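Local coordinates for uncharacterized protein yedD (Klebsiella pneumoniae subsp. pneumoniae, PDB 4HWM), which is of unknown function but, as a YedD-family lipoprotein folded into a small antiparallel beta barrel, is probably attached to the bacterial envelope, at residues 16-27 against 39-49; 61-69 against 76-84. One frame throughout, in Å; residues are numbered along the deposited sequence. Where two conformers were deposited one is given.

Contact 1: residues 16-27 against 39-49; sequences PAPAGLAGFWQT and AIASLIVTKEG
G23 and V45 pair through two backbone hydrogen bonds, G23 N to V45 O and V45 N to G23 O, both 2.9 Å, and W25 and L43 repeat the scheme two residues on. Beyond them T27 adds a side-chain link: T27 N donates to A41 O, while OG1, set between the backbone N and the carbonyl carbon (chi1 56°), accepts from A41 N at 3.0 Å. The same hydroxyl reaches A39 O through a water. The indole of W25 has L43 O at its edge, in plane, and its NE1 bonds in the ring plane to L21 O at 2.9 Å, which helps fix the ring's rotation. Strands 23-26 and 40-45 thus run antiparallel, as the first two of an eight-stranded barrel, the barrel closing where F24 and Q26 form backbone hydrogen bonds with V103 and S101 of strand 98-103.

Apolar contacts divide between the faces. On the W25 face, V45 CG1 meets A17 CB at 3.9 Å, and the V45 and L21 side chains cross at about a right angle, CG1 against L21 CG. On the other face F24 and I44 lie side by side, I44 CG1 at the phenyl edge, 3.9 Å from CD1. Farther along, Q26 CG packs on I40 CG2 at 3.5 Å.

Contact 2: residues 61-69 against 76-84; sequences IAQPGKLMN and NVTASLDIY
K66 and V77 face each other as a hydrogen-bonded antiparallel pair, K66 N to V77 O and V77 N to K66 O, both 2.8 Å, in the beta hairpin of strands 60-70 and 73-78. The flanking non-hydrogen-bonded pairs are G65 with T78 and L67 with N76. At G65 the strands draw together, CA to CA of T78 3.8 Å, and G65 CA lies 3.1 Å from V77 O, a close approach of the two backbones. One step further P64 O accepts from A79 N, bringing in the type I turn T78 to L81.

M68, a selenomethionine, can be followed outward along V77. Its CB touches V77 CG2 at 3.7 Å. CG stands anti to the backbone N (chi1 180°), and the chain stays extended as far as SE, which passes the same methyl at 4.0 Å. The bend at chi3 (73°) then keeps CE close to V77 CG2 as well, while also bringing it to I83 CG2 of the next strand.

At the other end Q63 crosses D82 at about a right angle, amide and carboxylate planes 83° apart. T78 OG1 accepts from D82 N and donates to D82 OD2 from above the carboxylate plane. That oxygen thus has two donors: Q63 NE2 meets it nearly along its C-O axis, at 3.2 Å.

How the contacts relate
The two contacts show how an antiparallel barrel is assembled from neighbours in sequence. Both segments of contact 1 precede those of contact 2 in the chain, and the contact centres lie about 12 Å apart in one sheet. Contact 1 joins the first and second strands; contact 2 joins the fourth and fifth and reaches the start of the sixth. Strand 50-56 runs between them, bonded to 40-45 on one edge and 60-70 on the other. They also touch directly: G49 O and L67 N are 2.9 Å apart, a probable hydrogen bond, and L67 CD1 packs against A17 CA and V45 CG1. The L43 and N76 side chains also pack together, so the two contacts meet over the intervening strands.

Contact 1: residues 16-27 against 39-49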
loop_
_atom_site.group_PDB
_atom_site.type_symbol
_atom_site.label_atom_id
_atom_site.label_comp_id
_atom_site.label_asym_id
_atom_site.label_seq_id
_atom_site.Cartn_x
_atom_site.Cartn_y
_atom_site.Cartn_z
ATOM N N PRO A 16 -9.177 -9.061 -5.778
ATOM C CA PRO A 16 -8.249 -9.906 -5.065
ATOM C C PRO A 16 -6.812 -9.711 -5.546
ATOM O O PRO A 16 -6.586 -9.394 -6.715
ATOM C CB PRO A 16 -8.730 -11.335 -5.383
ATOM C CG PRO A 16 -10.162 -11.163 -5.753
ATOM C CD PRO A 16 -10.237 -9.852 -6.446
ATOM N N ALA A 17 -5.856 -9.830 -4.639
ATOM C CA ALA A 17 -4.461 -9.660 -5.018
ATOM C C ALA A 17 -4.064 -10.745 -6.026
ATOM O O ALA A 17 -4.277 -11.933 -5.750
ATOM C CB ALA A 17 -3.590 -9.760 -3.795
ATOM N N PRO A 18 -3.458 -10.347 -7.160
ATOM C CA PRO A 18 -2.861 -11.402 -8.000
ATOM C C PRO A 18 -1.773 -12.164 -7.267
ATOM O O PRO A 18 -1.117 -11.635 -6.375
ATOM C CB PRO A 18 -2.231 -10.626 -9.162
ATOM C CG PRO A 18 -2.799 -9.271 -9.106
ATOM C CD PRO A 18 -3.227 -9.004 -7.708
ATOM N N ALA A 19 -1.529 -13.403 -7.683
ATOM C CA ALA A 19 -0.533 -14.229 -7.053
ATOM C C ALA A 19 0.806 -13.493 -6.946
ATOM O O ALA A 19 1.318 -12.950 -7.922
ATOM C CB ALA A 19 -0.345 -15.530 -7.853
ATOM N N GLY A 20 1.364 -13.501 -5.739
ATOM C CA GLY A 20 2.666 -12.916 -5.470
ATOM C C GLY A 20 2.625 -11.496 -4.923
ATOM O O GLY A 20 3.640 -11.047 -4.461
ATOM N N LEU A 21 1.478 -10.815 -4.999
ATOM C CA LEU A 21 1.383 -9.412 -4.597
ATOM C C LEU A 21 1.004 -9.257 -3.128
ATOM O O LEU A 21 1.467 -8.321 -2.486
ATOM C CB LEU A 21 0.429 -8.626 -5.471
ATOM C CG LEU A 21 0.353 -7.116 -5.194
ATOM C CD1 LEU A 21 1.741 -6.430 -5.381
ATOM C CD2 LEU A 21 -0.764 -6.452 -6.022
ATOM N N ALA A 22 0.210 -10.159 -2.580
ATOM C CA ALA A 22 -0.191 -10.052 -1.187
ATOM C C ALA A 22 1.040 -10.091 -0.304
ATOM O O ALA A 22 1.938 -10.918 -0.481
ATOM C CB ALA A 22 -1.188 -11.155 -0.808
ATOM N N GLY A 23 1.096 -9.177 0.661
ATOM C CA GLY A 23 2.253 -9.104 1.551
ATOM C C GLY A 23 2.427 -7.722 2.140
ATOM O O GLY A 23 1.561 -6.878 2.041
ATOM N N PHE A 24 3.568 -7.579 2.785
ATOM C CA PHE A 24 4.090 -6.307 3.254
ATOM C C PHE A 24 5.222 -5.871 2.322
ATOM O O PHE A 24 6.098 -6.663 1.993
ATOM C CB PHE A 24 4.680 -6.427 4.653
ATOM C CG PHE A 24 3.719 -6.874 5.719
ATOM C CD1 PHE A 24 2.474 -6.327 5.837
ATOM C CD2 PHE A 24 4.110 -7.819 6.645
ATOM C CE1 PHE A 24 1.619 -6.715 6.861
ATOM C CE2 PHE A 24 3.265 -8.229 7.657
ATOM C CZ PHE A 24 2.016 -7.669 7.776
ATOM N N TRP A 25 5.196 -4.596 1.940
ATOM C CA TRP A 25 6.180 -4.012 1.048
ATOM C C TRP A 25 6.724 -2.757 1.707
ATOM O O TRP A 25 5.939 -1.987 2.247
ATOM C CB TRP A 25 5.483 -3.686 -0.275
ATOM C CG TRP A 25 4.910 -4.891 -0.926
ATOM C CD1 TRP A 25 3.650 -5.402 -0.763
ATOM C CD2 TRP A 25 5.581 -5.762 -1.830
ATOM N NE1 TRP A 25 3.506 -6.546 -1.500
ATOM C CE2 TRP A 25 4.668 -6.785 -2.176
ATOM C CE3 TRP A 25 6.857 -5.780 -2.396
ATOM C CZ2 TRP A 25 5.008 -7.817 -3.037
ATOM C CZ3 TRP A 25 7.171 -6.803 -3.300
ATOM C CH2 TRP A 25 6.251 -7.803 -3.584
ATOM N N GLN A 26 8.032 -2.533 1.647
ATOM C CA GLN A 26 8.645 -1.377 2.319
ATOM C C GLN A 26 9.841 -0.904 1.518
ATOM O O GLN A 26 10.601 -1.701 0.984
ATOM C CB GLN A 26 9.095 -1.724 3.754
ATOM C CG GLN A 26 9.594 -0.523 4.555
ATOM C CD GLN A 26 9.699 -0.787 6.045
ATOM O OE1 GLN A 26 8.764 -0.523 6.798
ATOM N NE2 GLN A 26 10.838 -1.300 6.476
ATOM N N THR A 27 10.019 0.405 1.457
ATOM C CA THR A 27 11.208 0.983 0.829
ATOM C C THR A 27 12.440 0.586 1.674
ATOM O O THR A 27 12.402 0.621 2.901
ATOM C CB THR A 27 11.081 2.522 0.725
ATOM O OG1 THR A 27 10.848 3.070 2.022
ATOM C CG2 THR A 27 9.968 2.927 -0.235
ATOM N N ALA A 39 13.146 8.931 5.035
ATOM C CA ALA A 39 11.710 8.681 4.950
ATOM C C ALA A 39 11.488 7.240 4.429
ATOM O O ALA A 39 12.281 6.733 3.616
ATOM C CB ALA A 39 11.015 9.707 4.050
ATOM N N ILE A 40 10.419 6.620 4.920
ATOM C CA ILE A 40 10.070 5.238 4.605
ATOM C C ILE A 40 8.628 5.208 4.097
ATOM O O ILE A 40 7.758 5.866 4.646
ATOM C CB ILE A 40 10.181 4.324 5.862
ATOM C CG1 ILE A 40 11.587 4.360 6.444
ATOM C CG2 ILE A 40 9.781 2.857 5.563
ATOM C CD1 ILE A 40 11.682 3.884 7.866
ATOM N N ALA A 41 8.374 4.431 3.049
ATOM C CA ALA A 41 7.032 4.110 2.625
ATOM C C ALA A 41 6.794 2.615 2.680
ATOM O O ALA A 41 7.664 1.807 2.369
ATOM C CB ALA A 41 6.763 4.638 1.229
ATOM N N SER A 42 5.574 2.271 3.047
ATOM C CA SER A 42 5.145 0.877 3.155
ATOM C C SER A 42 3.780 0.708 2.496
ATOM O O SER A 42 2.952 1.623 2.492
ATOM C CB SER A 42 5.024 0.470 4.630
ATOM O OG SER A 42 6.245 0.625 5.321
ATOM N N LEU A 43 3.548 -0.493 1.984
ATOM C CA LEU A 43 2.249 -0.849 1.415
ATOM C C LEU A 43 1.901 -2.248 1.906
ATOM O O LEU A 43 2.671 -3.172 1.717
ATOM C CB LEU A 43 2.280 -0.852 -0.125
ATOM C CG LEU A 43 0.928 -1.062 -0.823
ATOM C CD1 LEU A 43 -0.025 0.095 -0.590
ATOM C CD2 LEU A 43 1.168 -1.293 -2.336
ATOM N N ILE A 44 0.736 -2.373 2.532
ATOM C CA ILE A 44 0.143 -3.678 2.873
ATOM C C ILE A 44 -0.845 -4.039 1.780
ATOM O O ILE A 44 -1.629 -3.196 1.364
ATOM C CB ILE A 44 -0.604 -3.651 4.240
ATOM C CG1 ILE A 44 0.311 -3.104 5.350
ATOM C CG2 ILE A 44 -1.223 -5.024 4.551
ATOM C CD1 ILE A 44 -0.342 -3.035 6.725
ATOM N N VAL A 45 -0.771 -5.289 1.306
ATOM C CA VAL A 45 -1.770 -5.798 0.366
ATOM C C VAL A 45 -2.277 -7.114 0.944
ATOM O O VAL A 45 -1.492 -8.047 1.123
ATOM C CB VAL A 45 -1.191 -6.028 -1.046
ATOM C CG1 VAL A 45 -2.271 -6.585 -1.999
ATOM C CG2 VAL A 45 -0.589 -4.750 -1.621
ATOM N N THR A 46 -3.555 -7.184 1.291
ATOM C CA THR A 46 -4.122 -8.448 1.816
ATOM C C THR A 46 -4.528 -9.335 0.635
ATOM O O THR A 46 -4.694 -8.852 -0.501
ATOM C CB THR A 46 -5.323 -8.246 2.717
ATOM O OG1 THR A 46 -6.452 -7.872 1.925
ATOM C CG2 THR A 46 -5.040 -7.196 3.816
ATOM N N LYS A 47 -4.766 -10.616 0.920
ATOM C CA LYS A 47 -5.152 -11.515 -0.170
ATOM C C LYS A 47 -6.468 -11.067 -0.819
ATOM O O LYS A 47 -6.626 -11.197 -2.041
ATOM C CB LYS A 47 -5.181 -12.992 0.273
ATOM C CG LYS A 47 -6.297 -13.394 1.237
ATOM C CD LYS A 47 -6.340 -14.930 1.431
ATOM C CE LYS A 47 -7.514 -15.354 2.295
ATOM N NZ LYS A 47 -7.529 -14.724 3.658
ATOM N N GLU A 48 -7.379 -10.509 -0.036
ATOM C CA GLU A 48 -8.666 -10.040 -0.543
ATOM C C GLU A 48 -8.586 -8.720 -1.306
ATOM O O GLU A 48 -9.569 -8.307 -1.935
ATOM C CB GLU A 48 -9.659 -9.906 0.625
ATOM C CG GLU A 48 -9.982 -11.241 1.306
ATOM C CD GLU A 48 -8.997 -11.646 2.393
ATOM O OE1 GLU A 48 -8.072 -10.860 2.725
ATOM O OE2 GLU A 48 -9.144 -12.773 2.929
ATOM N N GLY A 49 -7.429 -8.041 -1.264
ATOM C CA GLY A 49 -7.281 -6.792 -1.999
ATOM C C GLY A 49 -7.475 -5.537 -1.184
ATOM O O GLY A 49 -7.538 -4.458 -1.756
HETATM O O HOH W 1 -5.670 -13.055 -3.689
HETATM O O HOH W 2 13.152 4.271 2.727
#

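Contact 2: residues 61-69 against 76-84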
loop_
_atom_site.group_PDB
_atom_site.type_symbol
_atom_site.label_atom_id
_atom_site.label_comp_id
_atom_site.label_asym_id
_atom_site.label_seq_id
_atom_site.Cartn_x
_atom_site.Cartn_y
_atom_site.Cartn_z
ATOM N N ILE A 61 1.804 9.439 7.661
ATOM C CA ILE A 61 0.581 9.591 6.904
ATOM C C ILE A 61 0.231 8.198 6.403
ATOM O O ILE A 61 1.029 7.565 5.722
ATOM C CB ILE A 61 0.690 10.626 5.755
ATOM C CG1 ILE A 61 -0.616 10.653 4.949
ATOM C CG2 ILE A 61 1.864 10.375 4.841
ATOM C CD1 ILE A 61 -0.840 11.944 4.204
ATOM N N ALA A 62 -0.939 7.724 6.787
ATOM C CA ALA A 62 -1.375 6.397 6.419
ATOM C C ALA A 62 -2.816 6.426 5.889
ATOM O O ALA A 62 -3.659 7.180 6.389
ATOM C CB ALA A 62 -1.254 5.483 7.619
ATOM N N GLN A 63 -3.076 5.625 4.862
ATOM C CA GLN A 63 -4.378 5.613 4.191
ATOM C C GLN A 63 -4.759 4.217 3.773
ATOM O O GLN A 63 -4.021 3.588 3.027
ATOM C CB GLN A 63 -4.349 6.464 2.919
ATOM C CG GLN A 63 -3.893 7.922 3.130
ATOM C CD GLN A 63 -3.498 8.531 1.829
ATOM O OE1 GLN A 63 -2.330 8.887 1.632
ATOM N NE2 GLN A 63 -4.430 8.562 0.886
ATOM N N PRO A 64 -5.930 3.743 4.224
ATOM C CA PRO A 64 -6.460 2.499 3.685
ATOM C C PRO A 64 -6.827 2.654 2.198
ATOM O O PRO A 64 -7.069 3.758 1.714
ATOM C CB PRO A 64 -7.691 2.237 4.567
ATOM C CG PRO A 64 -7.351 2.957 5.905
ATOM C CD PRO A 64 -6.684 4.218 5.403
ATOM N N GLY A 65 -6.903 1.540 1.475
ATOM C CA GLY A 65 -7.333 1.531 0.089
ATOM C C GLY A 65 -7.788 0.142 -0.345
ATOM O O GLY A 65 -7.919 -0.761 0.476
ATOM N N LYS A 66 -8.006 0.022 -1.642
ATOM C CA LYS A 66 -8.469 -1.208 -2.265
ATOM C C LYS A 66 -7.773 -1.385 -3.581
ATOM O O LYS A 66 -7.634 -0.428 -4.316
ATOM C CB LYS A 66 -9.976 -1.123 -2.621
ATOM C CG LYS A 66 -10.892 -0.978 -1.487
ATOM C CD LYS A 66 -12.319 -0.736 -1.959
ATOM C CE LYS A 66 -13.274 -0.496 -0.835
ATOM N NZ LYS A 66 -14.616 -0.096 -1.419
ATOM N N LEU A 67 -7.433 -2.619 -3.944
ATOM C CA LEU A 67 -6.969 -2.886 -5.301
ATOM C C LEU A 67 -8.144 -2.828 -6.274
ATOM O O LEU A 67 -9.278 -3.205 -5.925
ATOM C CB LEU A 67 -6.364 -4.264 -5.407
ATOM C CG LEU A 67 -5.113 -4.548 -4.610
ATOM C CD1 LEU A 67 -4.701 -6.004 -4.909
ATOM C CD2 LEU A 67 -3.977 -3.561 -4.917
HETATM N N MSE A 68 -7.854 -2.351 -7.477
HETATM C CA MSE A 68 -8.812 -2.329 -8.577
HETATM C C MSE A 68 -8.092 -2.865 -9.792
HETATM O O MSE A 68 -6.912 -2.594 -10.025
HETATM C CB MSE A 68 -9.287 -0.899 -8.814
HETATM C CG MSE A 68 -10.289 -0.726 -9.947
HETATM SE SE MSE A 68 -10.727 1.149 -10.191
HETATM C CE MSE A 68 -9.025 1.695 -11.022
ATOM N N ASN A 69 -8.824 -3.664 -10.573
ATOM C CA ASN A 69 -8.357 -4.140 -11.857
ATOM C C ASN A 69 -9.050 -3.266 -12.912
ATOM O O ASN A 69 -10.282 -3.195 -12.946
ATOM C CB ASN A 69 -8.731 -5.617 -12.010
ATOM C CG ASN A 69 -7.879 -6.354 -13.026
ATOM O OD1 ASN A 69 -6.733 -6.002 -13.299
ATOM N ND2 ASN A 69 -8.440 -7.418 -13.569
ATOM N N ASN A 76 -3.822 0.568 -6.882
ATOM C CA ASN A 76 -4.318 0.861 -5.562
ATOM C C ASN A 76 -5.217 2.099 -5.634
ATOM O O ASN A 76 -4.802 3.111 -6.156
ATOM C CB ASN A 76 -3.179 1.084 -4.568
ATOM C CG ASN A 76 -3.689 1.208 -3.138
ATOM O OD1 ASN A 76 -4.683 0.576 -2.780
ATOM N ND2 ASN A 76 -3.027 2.023 -2.321
ATOM N N VAL A 77 -6.424 1.996 -5.092
ATOM C CA VAL A 77 -7.355 3.119 -4.967
ATOM C C VAL A 77 -7.495 3.447 -3.482
ATOM O O VAL A 77 -7.992 2.643 -2.717
ATOM C CB VAL A 77 -8.763 2.800 -5.564
ATOM C CG1 VAL A 77 -9.646 4.038 -5.488
ATOM C CG2 VAL A 77 -8.626 2.269 -6.992
ATOM N N THR A 78 -7.027 4.615 -3.050
ATOM C CA THR A 78 -7.107 4.932 -1.625
ATOM C C THR A 78 -8.487 5.421 -1.286
ATOM O O THR A 78 -9.243 5.813 -2.175
ATOM C CB THR A 78 -6.122 6.019 -1.187
ATOM O OG1 THR A 78 -6.499 7.250 -1.806
ATOM C CG2 THR A 78 -4.710 5.669 -1.512
ATOM N N ALA A 79 -8.774 5.490 0.019
ATOM C CA ALA A 79 -10.078 5.939 0.521
ATOM C C ALA A 79 -10.397 7.394 0.138
ATOM O O ALA A 79 -11.553 7.796 0.197
ATOM C CB ALA A 79 -10.176 5.726 2.035
ATOM N N SER A 80 -9.363 8.160 -0.241
ATOM C CA SER A 80 -9.526 9.522 -0.783
ATOM C C SER A 80 -9.568 9.555 -2.309
ATOM O O SER A 80 -9.578 10.630 -2.908
ATOM C CB SER A 80 -8.381 10.410 -0.301
ATOM O OG SER A 80 -8.301 10.381 1.102
ATOM N N LEU A 81 -9.572 8.376 -2.937
ATOM C CA LEU A 81 -9.646 8.199 -4.392
ATOM C C LEU A 81 -8.378 8.621 -5.160
ATOM O O LEU A 81 -8.425 8.931 -6.348
ATOM C CB LEU A 81 -10.918 8.820 -4.991
ATOM C CG LEU A 81 -12.266 8.163 -4.691
ATOM C CD1 LEU A 81 -13.392 8.943 -5.394
ATOM C CD2 LEU A 81 -12.300 6.688 -5.098
ATOM N N ASP A 82 -7.226 8.561 -4.499
ATOM C CA ASP A 82 -5.961 8.550 -5.235
ATOM C C ASP A 82 -5.895 7.175 -5.931
ATOM O O ASP A 82 -6.291 6.167 -5.339
ATOM C CB ASP A 82 -4.747 8.728 -4.313
ATOM C CG ASP A 82 -4.899 9.869 -3.322
ATOM O OD1 ASP A 82 -5.104 11.031 -3.765
ATOM O OD2 ASP A 82 -4.791 9.592 -2.093
ATOM N N ILE A 83 -5.425 7.156 -7.173
ATOM C CA ILE A 83 -5.291 5.925 -7.966
ATOM C C ILE A 83 -3.845 5.755 -8.416
ATOM O O ILE A 83 -3.300 6.614 -9.094
ATOM C CB ILE A 83 -6.258 5.938 -9.157
ATOM C CG1 ILE A 83 -7.706 5.947 -8.652
ATOM C CG2 ILE A 83 -6.071 4.730 -10.033
ATOM C CD1 ILE A 83 -8.759 6.024 -9.770
ATOM N N TYR A 84 -3.232 4.635 -8.032
ATOM C CA TYR A 84 -1.828 4.401 -8.268
ATOM C C TYR A 84 -1.594 3.025 -8.875
ATOM O O TYR A 84 -1.889 2.015 -8.235
ATOM C CB TYR A 84 -1.087 4.429 -6.940
ATOM C CG TYR A 84 -1.202 5.692 -6.122
ATOM C CD1 TYR A 84 -0.739 6.893 -6.596
ATOM C CD2 TYR A 84 -1.699 5.651 -4.840
ATOM C CE1 TYR A 84 -0.828 8.054 -5.806
ATOM C CE2 TYR A 84 -1.768 6.791 -4.047
ATOM C CZ TYR A 84 -1.334 7.986 -4.534
ATOM O OH TYR A 84 -1.423 9.116 -3.725
HETATM O O HOH W 3 -3.843 2.182 0.452
#